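Local structure of Polyphosphate:AMP phosphotransferase (Meiothermus ruber H328, 5O6M) at residues D[89-94]-D[108-113]; D[95-98]-D[104-107]; D[129-132]-D[136-139]. The protein uses inorganic polyphosphate as the phosphate donor to convert AMP to ADP and ADP to ATP, and can also act on other nucleoside mono- and diphosphates. The protein carries 1 engineered substitution. One frame throughout, in Å; residues are numbered along the deposited sequence.

Interaction 1 of 3, residues D[89-94]-D[108-113]; sequences ASFGVP and HQQVPR. With ATP (adenosine-5'-triphosphate), chain X; PO4 (phosphate ion), chain V.
A89 and F91 pack on the side chain of Q110, and these three residues make the whole contact. CZ of F91 lies 3.9 Å from CG of Q110, with an oblique approach to the ring. The two side chains run antiparallel alongside each other, and the ring and amide planes stand 77° apart. CB of A89 points toward the other segment and sits 4.0 Å from CB of Q110. A bend at chi2 of Q110 (-70°) brings its amide round to A89, where OE1 of Q110 comes 3.9 Å from CB of A89. The tight side is the one with A89 and F91. Both are buried. The F91 ring makes an edge-to-face contact with F120 and also touches R106 and V107, while A89 is bonded through its backbone to I119 and D121. Strand 86-90 is an outermost strand of the parallel sheet, whose order 2-3-1-4-5 is that of P-loop kinases. The segments flank the helical part of the beta-alpha-beta crossover from this strand to 117-121. Beyond the strand, the chain reaches the nucleotide, and N of V93 comes 3.0 Å from O4' of ATP. The loose side is Q110, which is partly exposed. It sits in a type I turn from H108 to V111, and its O accepts a bond from R87. The same segment borders the second subunit. NH1 of R113 donates to O3 of a phosphate ion at 2.7 Å, and NH2 of R113 forms a salt bridge with E96 of the second subunit.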
# COMPACT_ATOMS: atom_id res chain seq x y z
N ALA D 89 -2.54 -11.58 8.60
CA ALA D 89 -2.22 -10.18 8.82
C ALA D 89 -2.08 -9.94 10.31
O ALA D 89 -3.05 -10.08 11.06
CB ALA D 89 -3.28 -9.25 8.22
N SER D 90 -0.86 -9.61 10.75
CA SER D 90 -0.58 -9.36 12.15
C SER D 90 -0.64 -7.87 12.42
O SER D 90 -0.25 -7.05 11.58
CB SER D 90 0.81 -9.89 12.52
OG SER D 90 0.88 -11.29 12.37
N PHE D 91 -1.14 -7.51 13.60
CA PHE D 91 -1.23 -6.12 14.03
C PHE D 91 -0.45 -5.96 15.33
O PHE D 91 -0.83 -6.54 16.35
CB PHE D 91 -2.68 -5.67 14.19
CG PHE D 91 -3.46 -5.65 12.89
CD1 PHE D 91 -3.32 -4.58 12.01
CD2 PHE D 91 -4.32 -6.68 12.56
CE1 PHE D 91 -4.02 -4.55 10.82
CE2 PHE D 91 -5.03 -6.65 11.37
CZ PHE D 91 -4.88 -5.59 10.50
N GLY D 92 0.62 -5.17 15.28
CA GLY D 92 1.41 -4.84 16.44
C GLY D 92 1.23 -3.39 16.84
O GLY D 92 0.26 -2.72 16.46
N VAL D 93 2.18 -2.89 17.62
CA VAL D 93 2.03 -1.52 18.13
C VAL D 93 2.06 -0.54 16.96
O VAL D 93 2.97 -0.61 16.12
CB VAL D 93 3.12 -1.21 19.16
CG1 VAL D 93 3.98 -2.43 19.44
CG2 VAL D 93 3.97 -0.01 18.73
N PRO D 94 1.09 0.36 16.86
CA PRO D 94 0.99 1.22 15.66
C PRO D 94 2.23 2.08 15.45
O PRO D 94 2.82 2.60 16.40
CB PRO D 94 -0.24 2.08 15.95
CG PRO D 94 -1.06 1.28 16.91
CD PRO D 94 -0.07 0.52 17.76
N HIS D 108 -8.42 -1.78 7.82
CA HIS D 108 -9.23 -1.89 6.62
C HIS D 108 -8.39 -2.31 5.42
O HIS D 108 -8.86 -3.08 4.57
CB HIS D 108 -9.94 -0.57 6.32
CG HIS D 108 -11.14 -0.72 5.44
ND1 HIS D 108 -12.05 0.30 5.24
CD2 HIS D 108 -11.59 -1.77 4.72
CE1 HIS D 108 -13.00 -0.12 4.42
NE2 HIS D 108 -12.75 -1.37 4.09
N GLN D 109 -7.16 -1.81 5.34
CA GLN D 109 -6.27 -2.14 4.23
C GLN D 109 -6.11 -3.64 4.06
O GLN D 109 -5.89 -4.13 2.94
CB GLN D 109 -4.90 -1.49 4.46
CG GLN D 109 -3.84 -1.90 3.46
CD GLN D 109 -4.19 -1.51 2.05
OE1 GLN D 109 -4.75 -0.44 1.80
NE2 GLN D 109 -3.88 -2.39 1.10
N GLN D 110 -6.22 -4.40 5.15
CA GLN D 110 -5.87 -5.81 5.18
C GLN D 110 -7.06 -6.75 5.01
O GLN D 110 -6.86 -7.97 5.06
CB GLN D 110 -5.15 -6.14 6.49
CG GLN D 110 -3.88 -5.35 6.74
CD GLN D 110 -2.77 -5.76 5.79
OE1 GLN D 110 -2.83 -6.83 5.18
NE2 GLN D 110 -1.75 -4.93 5.67
N VAL D 111 -8.27 -6.24 4.79
CA VAL D 111 -9.45 -7.10 4.71
C VAL D 111 -9.27 -8.11 3.58
O VAL D 111 -8.54 -7.84 2.62
CB VAL D 111 -10.73 -6.28 4.50
CG1 VAL D 111 -10.92 -5.27 5.62
CG2 VAL D 111 -10.71 -5.59 3.14
N PRO D 112 -9.91 -9.27 3.66
CA PRO D 112 -9.74 -10.27 2.60
C PRO D 112 -10.45 -9.85 1.33
O PRO D 112 -11.50 -9.22 1.36
CB PRO D 112 -10.37 -11.54 3.20
CG PRO D 112 -11.40 -11.01 4.14
CD PRO D 112 -10.79 -9.76 4.73
N ARG D 113 -9.85 -10.22 0.20
CA ARG D 113 -10.48 -10.02 -1.10
C ARG D 113 -11.28 -11.27 -1.47
O ARG D 113 -11.27 -12.28 -0.77
CB ARG D 113 -9.42 -9.70 -2.16
CG ARG D 113 -8.38 -10.79 -2.38
CD ARG D 113 -7.88 -10.75 -3.82
NE ARG D 113 -8.93 -11.14 -4.76
CZ ARG D 113 -9.01 -10.69 -6.01
NH1 ARG D 113 -8.11 -9.84 -6.47
NH2 ARG D 113 -10.01 -11.09 -6.79
PG ATP X . 2.19 -11.36 19.85
O1G ATP X . 1.01 -11.06 18.97
O2G ATP X . 1.86 -11.28 21.34
O3G ATP X . 2.81 -12.74 19.56
PB ATP X . 4.72 -10.28 18.85
O1B ATP X . 5.87 -10.15 19.78
O2B ATP X . 4.73 -11.51 17.94
O3B ATP X . 3.33 -10.27 19.62
PA ATP X . 3.48 -7.94 17.53
O1A ATP X . 2.56 -8.52 16.53
O2A ATP X . 4.25 -6.71 17.03
O3A ATP X . 4.60 -9.00 17.92
O5' ATP X . 2.65 -7.41 18.84
C5' ATP X . 3.26 -6.47 19.75
C4' ATP X . 2.24 -5.73 20.59
O4' ATP X . 1.45 -4.83 19.78
C3' ATP X . 1.23 -6.59 21.37
O3' ATP X . 1.52 -6.51 22.76
C2' ATP X . -0.13 -5.93 21.06
O2' ATP X . -0.96 -5.79 22.20
C1' ATP X . 0.31 -4.56 20.57
N9 ATP X . -0.68 -3.83 19.79
C8 ATP X . -1.44 -4.29 18.75
N7 ATP X . -2.34 -3.43 18.32
C5 ATP X . -2.14 -2.32 19.13
C6 ATP X . -2.78 -1.06 19.20
N6 ATP X . -3.82 -0.72 18.44
N1 ATP X . -2.32 -0.18 20.11
C2 ATP X . -1.32 -0.54 20.91
N3 ATP X . -0.65 -1.69 20.95
C4 ATP X . -1.11 -2.55 20.03
P PO4 V . -5.00 -8.31 -5.22
O1 PO4 V . -4.64 -9.78 -5.28
O2 PO4 V . -4.53 -7.61 -6.47
O3 PO4 V . -6.50 -8.17 -5.11
O4 PO4 V . -4.34 -7.69 -4.01

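Interaction 2 of 3, residues D[95-98]-D[104-107]; sequences TEQE and LWRV. With ATP (adenosine-5'-triphosphate), chain X.
E98 and R106 form a salt bridge between two short helices. NH1 of R106 donates to OE1 of E98 at 3.0 Å. The donor comes from above the carboxylate plane, 39° out of it, and the two flat groups are turned 79° apart. The side chains lie nearly perpendicular. CD of R106 also passes 3.3 Å from OE1 of E98. R106 starts with CG between its backbone N and carbonyl carbon (chi1 70°) and then runs extended, which carries the guanidinium past E98 to the nucleotide. There NH2 of R106 meets N7 of ATP edge-on at 3.1 Å, and NH1 has a further acceptor in G92 O. Next come W105 and Q97. The edge of the W105 ring faces NE2 of Q97, 4.1 Å from CH2, and CG of E98. NE1 of W105 is bonded to Q109 O of the second subunit. A water joins the backbones, donating to E98 O at 2.9 Å and accepting from R106 N. The outer layer fixes E98 itself. N of T95 donates to OE1 of E98 at 3.2 Å, from the carboxylate face opposite to R106. In return, N of E98 donates to OG1 of T95 at 3.2 Å. With an alanine in place of this glutamate, R106 NH1 would probably be left without its charged mate and T95 N without its acceptor, with G92 O still holding the guanidinium. The T95 and E98 pair is a capping box at the start of helix 96-99, with its glutamate shared by an arginine of the ATP pocket.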
# COMPACT_ATOMS: atom_id res chain seq x y z
N THR D 95 2.62 2.22 14.19
CA THR D 95 3.68 3.16 13.85
C THR D 95 3.12 4.58 13.82
O THR D 95 1.91 4.79 13.84
CB THR D 95 4.31 2.79 12.51
OG1 THR D 95 3.36 3.00 11.46
CG2 THR D 95 4.72 1.33 12.50
N GLU D 96 4.02 5.56 13.76
CA GLU D 96 3.56 6.95 13.68
C GLU D 96 2.79 7.18 12.39
O GLU D 96 1.80 7.93 12.38
CB GLU D 96 4.74 7.92 13.80
CG GLU D 96 4.32 9.35 14.16
CD GLU D 96 3.82 10.16 12.98
OE1 GLU D 96 4.27 9.92 11.84
OE2 GLU D 96 2.96 11.04 13.19
N GLN D 97 3.23 6.57 11.30
CA GLN D 97 2.49 6.64 10.05
C GLN D 97 1.07 6.11 10.21
O GLN D 97 0.11 6.69 9.66
CB GLN D 97 3.25 5.89 8.95
CG GLN D 97 2.71 6.12 7.56
CD GLN D 97 3.32 5.16 6.54
OE1 GLN D 97 4.49 4.82 6.63
NE2 GLN D 97 2.52 4.75 5.57
N GLU D 98 0.90 5.01 10.95
CA GLU D 98 -0.43 4.44 11.14
C GLU D 98 -1.27 5.26 12.11
O GLU D 98 -2.49 5.35 11.93
CB GLU D 98 -0.33 2.99 11.61
CG GLU D 98 0.31 2.05 10.59
CD GLU D 98 0.57 0.66 11.13
OE1 GLU D 98 0.69 0.50 12.37
OE2 GLU D 98 0.67 -0.29 10.32
N LEU D 104 -8.77 2.53 12.24
CA LEU D 104 -9.26 1.53 11.30
C LEU D 104 -8.55 1.56 9.96
O LEU D 104 -8.72 0.63 9.16
CB LEU D 104 -10.77 1.68 11.09
CG LEU D 104 -11.71 1.21 12.20
CD1 LEU D 104 -13.15 1.29 11.76
CD2 LEU D 104 -11.36 -0.21 12.62
N TRP D 105 -7.76 2.60 9.68
CA TRP D 105 -7.09 2.71 8.39
C TRP D 105 -6.18 1.50 8.14
O TRP D 105 -6.29 0.82 7.12
CB TRP D 105 -6.30 4.01 8.34
CG TRP D 105 -5.49 4.26 7.09
CD1 TRP D 105 -5.95 4.76 5.90
CD2 TRP D 105 -4.08 4.07 6.92
NE1 TRP D 105 -4.92 4.88 5.01
CE2 TRP D 105 -3.76 4.47 5.61
CE3 TRP D 105 -3.06 3.60 7.75
CZ2 TRP D 105 -2.46 4.41 5.10
CZ3 TRP D 105 -1.77 3.54 7.25
CH2 TRP D 105 -1.48 3.94 5.94
N ARG D 106 -5.27 1.22 9.08
CA ARG D 106 -4.33 0.12 8.88
C ARG D 106 -5.02 -1.24 8.89
O ARG D 106 -4.46 -2.20 8.34
CB ARG D 106 -3.24 0.16 9.95
CG ARG D 106 -3.71 -0.20 11.34
CD ARG D 106 -2.53 -0.39 12.27
NE ARG D 106 -2.93 -0.98 13.54
CZ ARG D 106 -2.07 -1.50 14.42
NH1 ARG D 106 -0.77 -1.50 14.15
NH2 ARG D 106 -2.51 -2.02 15.55
N VAL D 107 -6.19 -1.36 9.51
CA VAL D 107 -6.89 -2.64 9.53
C VAL D 107 -7.71 -2.83 8.26
O VAL D 107 -7.71 -3.91 7.66
CB VAL D 107 -7.78 -2.75 10.79
CG1 VAL D 107 -8.57 -4.05 10.76
CG2 VAL D 107 -6.94 -2.67 12.05
PG ATP X . 2.19 -11.36 19.85
O1G ATP X . 1.01 -11.06 18.97
O2G ATP X . 1.86 -11.28 21.34
O3G ATP X . 2.81 -12.74 19.56
PB ATP X . 4.72 -10.28 18.85
O1B ATP X . 5.87 -10.15 19.78
O2B ATP X . 4.73 -11.51 17.94
O3B ATP X . 3.33 -10.27 19.62
PA ATP X . 3.48 -7.94 17.53
O1A ATP X . 2.56 -8.52 16.53
O2A ATP X . 4.25 -6.71 17.03
O3A ATP X . 4.60 -9.00 17.92
O5' ATP X . 2.65 -7.41 18.84
C5' ATP X . 3.26 -6.47 19.75
C4' ATP X . 2.24 -5.73 20.59
O4' ATP X . 1.45 -4.83 19.78
C3' ATP X . 1.23 -6.59 21.37
O3' ATP X . 1.52 -6.51 22.76
C2' ATP X . -0.13 -5.93 21.06
O2' ATP X . -0.96 -5.79 22.20
C1' ATP X . 0.31 -4.56 20.57
N9 ATP X . -0.68 -3.83 19.79
C8 ATP X . -1.44 -4.29 18.75
N7 ATP X . -2.34 -3.43 18.32
C5 ATP X . -2.14 -2.32 19.13
C6 ATP X . -2.78 -1.06 19.20
N6 ATP X . -3.82 -0.72 18.44
N1 ATP X . -2.32 -0.18 20.11
C2 ATP X . -1.32 -0.54 20.91
N3 ATP X . -0.65 -1.69 20.95
C4 ATP X . -1.11 -2.55 20.03
O HOH W 1 -4.31 3.20 11.33

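Interaction 3 of 3, residues D[129-132]-D[136-139]. With ATP (adenosine-5'-triphosphate), chain X; PO4 (phosphate ion), chain Z.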
# COMPACT_ATOMS: atom_id res chain seq x y z
N LEU D 129 -8.90 -2.38 23.59
CA LEU D 129 -8.35 -3.31 24.57
C LEU D 129 -7.13 -2.70 25.25
O LEU D 129 -7.26 -1.99 26.25
CB LEU D 129 -7.99 -4.65 23.92
CG LEU D 129 -9.16 -5.48 23.39
CD1 LEU D 129 -8.66 -6.64 22.54
CD2 LEU D 129 -10.01 -6.00 24.55
N VAL D 130 -5.94 -2.97 24.71
CA VAL D 130 -4.74 -2.35 25.26
C VAL D 130 -4.88 -0.83 25.26
O VAL D 130 -4.39 -0.15 26.17
CB VAL D 130 -3.49 -2.80 24.49
CG1 VAL D 130 -3.58 -2.40 23.02
CG2 VAL D 130 -2.23 -2.22 25.12
N VAL D 131 -5.56 -0.27 24.25
CA VAL D 131 -5.77 1.17 24.20
C VAL D 131 -6.62 1.62 25.39
O VAL D 131 -6.39 2.68 25.97
CB VAL D 131 -6.40 1.58 22.86
CG1 VAL D 131 -6.98 2.99 22.94
CG2 VAL D 131 -5.38 1.48 21.74
N ARG D 132 -7.63 0.82 25.75
CA ARG D 132 -8.47 1.14 26.90
C ARG D 132 -7.76 0.84 28.21
O ARG D 132 -7.75 1.68 29.12
CB ARG D 132 -9.78 0.36 26.81
CG ARG D 132 -10.42 0.03 28.15
CD ARG D 132 -11.82 -0.51 27.96
NE ARG D 132 -12.34 -1.16 29.17
CZ ARG D 132 -13.63 -1.31 29.43
NH1 ARG D 132 -14.55 -0.86 28.59
NH2 ARG D 132 -14.01 -1.92 30.55
N LEU D 136 -4.56 4.72 26.34
CA LEU D 136 -3.78 5.32 25.27
C LEU D 136 -4.53 6.46 24.60
O LEU D 136 -3.91 7.30 23.94
CB LEU D 136 -3.39 4.26 24.24
CG LEU D 136 -2.52 3.12 24.79
CD1 LEU D 136 -2.11 2.17 23.67
CD2 LEU D 136 -1.30 3.68 25.51
N VAL D 137 -5.85 6.49 24.75
CA VAL D 137 -6.66 7.67 24.45
C VAL D 137 -7.72 7.81 25.53
O VAL D 137 -8.08 6.83 26.20
CB VAL D 137 -7.32 7.59 23.06
CG1 VAL D 137 -6.27 7.45 21.97
CG2 VAL D 137 -8.31 6.44 23.01
N PRO D 138 -8.24 9.02 25.72
CA PRO D 138 -9.24 9.22 26.78
C PRO D 138 -10.46 8.34 26.56
O PRO D 138 -10.85 8.07 25.42
CB PRO D 138 -9.60 10.71 26.66
CG PRO D 138 -8.43 11.32 25.93
CD PRO D 138 -7.93 10.26 25.00
N GLN D 139 -11.05 7.88 27.67
CA GLN D 139 -12.25 7.06 27.58
C GLN D 139 -13.30 7.69 26.67
O GLN D 139 -14.05 6.98 25.99
CB GLN D 139 -12.85 6.83 28.97
CG GLN D 139 -14.28 6.30 28.94
CD GLN D 139 -14.79 5.88 30.30
OE1 GLN D 139 -14.02 5.52 31.19
NE2 GLN D 139 -16.11 5.94 30.48
PG ATP X . 2.19 -11.36 19.85
O1G ATP X . 1.01 -11.06 18.97
O2G ATP X . 1.86 -11.28 21.34
O3G ATP X . 2.81 -12.74 19.56
PB ATP X . 4.72 -10.28 18.85
O1B ATP X . 5.87 -10.15 19.78
O2B ATP X . 4.73 -11.51 17.94
O3B ATP X . 3.33 -10.27 19.62
PA ATP X . 3.48 -7.94 17.53
O1A ATP X . 2.56 -8.52 16.53
O2A ATP X . 4.25 -6.71 17.03
O3A ATP X . 4.60 -9.00 17.92
O5' ATP X . 2.65 -7.41 18.84
C5' ATP X . 3.26 -6.47 19.75
C4' ATP X . 2.24 -5.73 20.59
O4' ATP X . 1.45 -4.83 19.78
C3' ATP X . 1.23 -6.59 21.37
O3' ATP X . 1.52 -6.51 22.76
C2' ATP X . -0.13 -5.93 21.06
O2' ATP X . -0.96 -5.79 22.20
C1' ATP X . 0.31 -4.56 20.57
N9 ATP X . -0.68 -3.83 19.79
C8 ATP X . -1.44 -4.29 18.75
N7 ATP X . -2.34 -3.43 18.32
C5 ATP X . -2.14 -2.32 19.13
C6 ATP X . -2.78 -1.06 19.20
N6 ATP X . -3.82 -0.72 18.44
N1 ATP X . -2.32 -0.18 20.11
C2 ATP X . -1.32 -0.54 20.91
N3 ATP X . -0.65 -1.69 20.95
C4 ATP X . -1.11 -2.55 20.03
P PO4 Z . -17.92 -1.53 30.85
O1 PO4 Z . -17.98 -3.03 30.65
O2 PO4 Z . -16.75 -1.18 31.74
O3 PO4 Z . -19.20 -1.07 31.50
O4 PO4 Z . -17.75 -0.84 29.52
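One backbone hydrogen bond joins V131 to L136. N of L136 donates to O of V131 at 2.8 Å, with an angle of 152° at the hydrogen. It links the short helix 130-133 to the chain that leaves it, and the side chains of the same two residues also touch.

The apolar contacts centre on V131. Its CG1 is anti to the backbone N (chi1 164°), and the two methyls take different partners. CG1 of V131 lies 3.7 Å from CG2 of V137, the side chains crossing at a slant. CG2 of V131 lies 3.9 Å from CD1 of L136, and here the side chains are nearly perpendicular. CG of L136 also rests 3.8 Å from CA of V131, so the leucine lies along the backbone as well as on the methyl. R145 of helix 145-158 touches both V131 and V137.

The same apolar surface forms part of the ATP pocket of this P-loop kinase-like fold, at the N1 and C2 side of the adenine. CG1 of V130 is 3.6 Å from C2 of ATP. CG2 of V131 is 3.8 Å from N1 of ATP, and CD1 of L136 is 3.9 Å from C2 of ATP. L136 therefore touches the base and V131 together. V130 also touches Y206 of helix 203-217.

The charged contacts lie apart from this, on R132. Its extended chain reaches a phosphate ion, probably from the crystallisation liquor. NH2 of R132 donates to O2 of the phosphate at 3.1 Å, with an angle of 146°. NH1 of R132 gives a weak second bond to O4, and another weak bond joins NH1 to Y146 OH.

From the N terminus, interaction 1 opens at the end of edge strand 86-90. Helix 96-99 follows, and interaction 2 folds helix 105-108 back on it, closing the shorter loop. Interaction 1 then closes the longer loop that contains it, just before strand 117-121. The two touch through segment 89-94 and helix 105-108, and both reach the second subunit. Interaction 3 comes later, in series, and closes a small loop between helices 130-133 and 139-142. It touches neither of the others; its centre is about 19 Å from that of interaction 1 and about 16 Å from that of interaction 2. All three touch ATP.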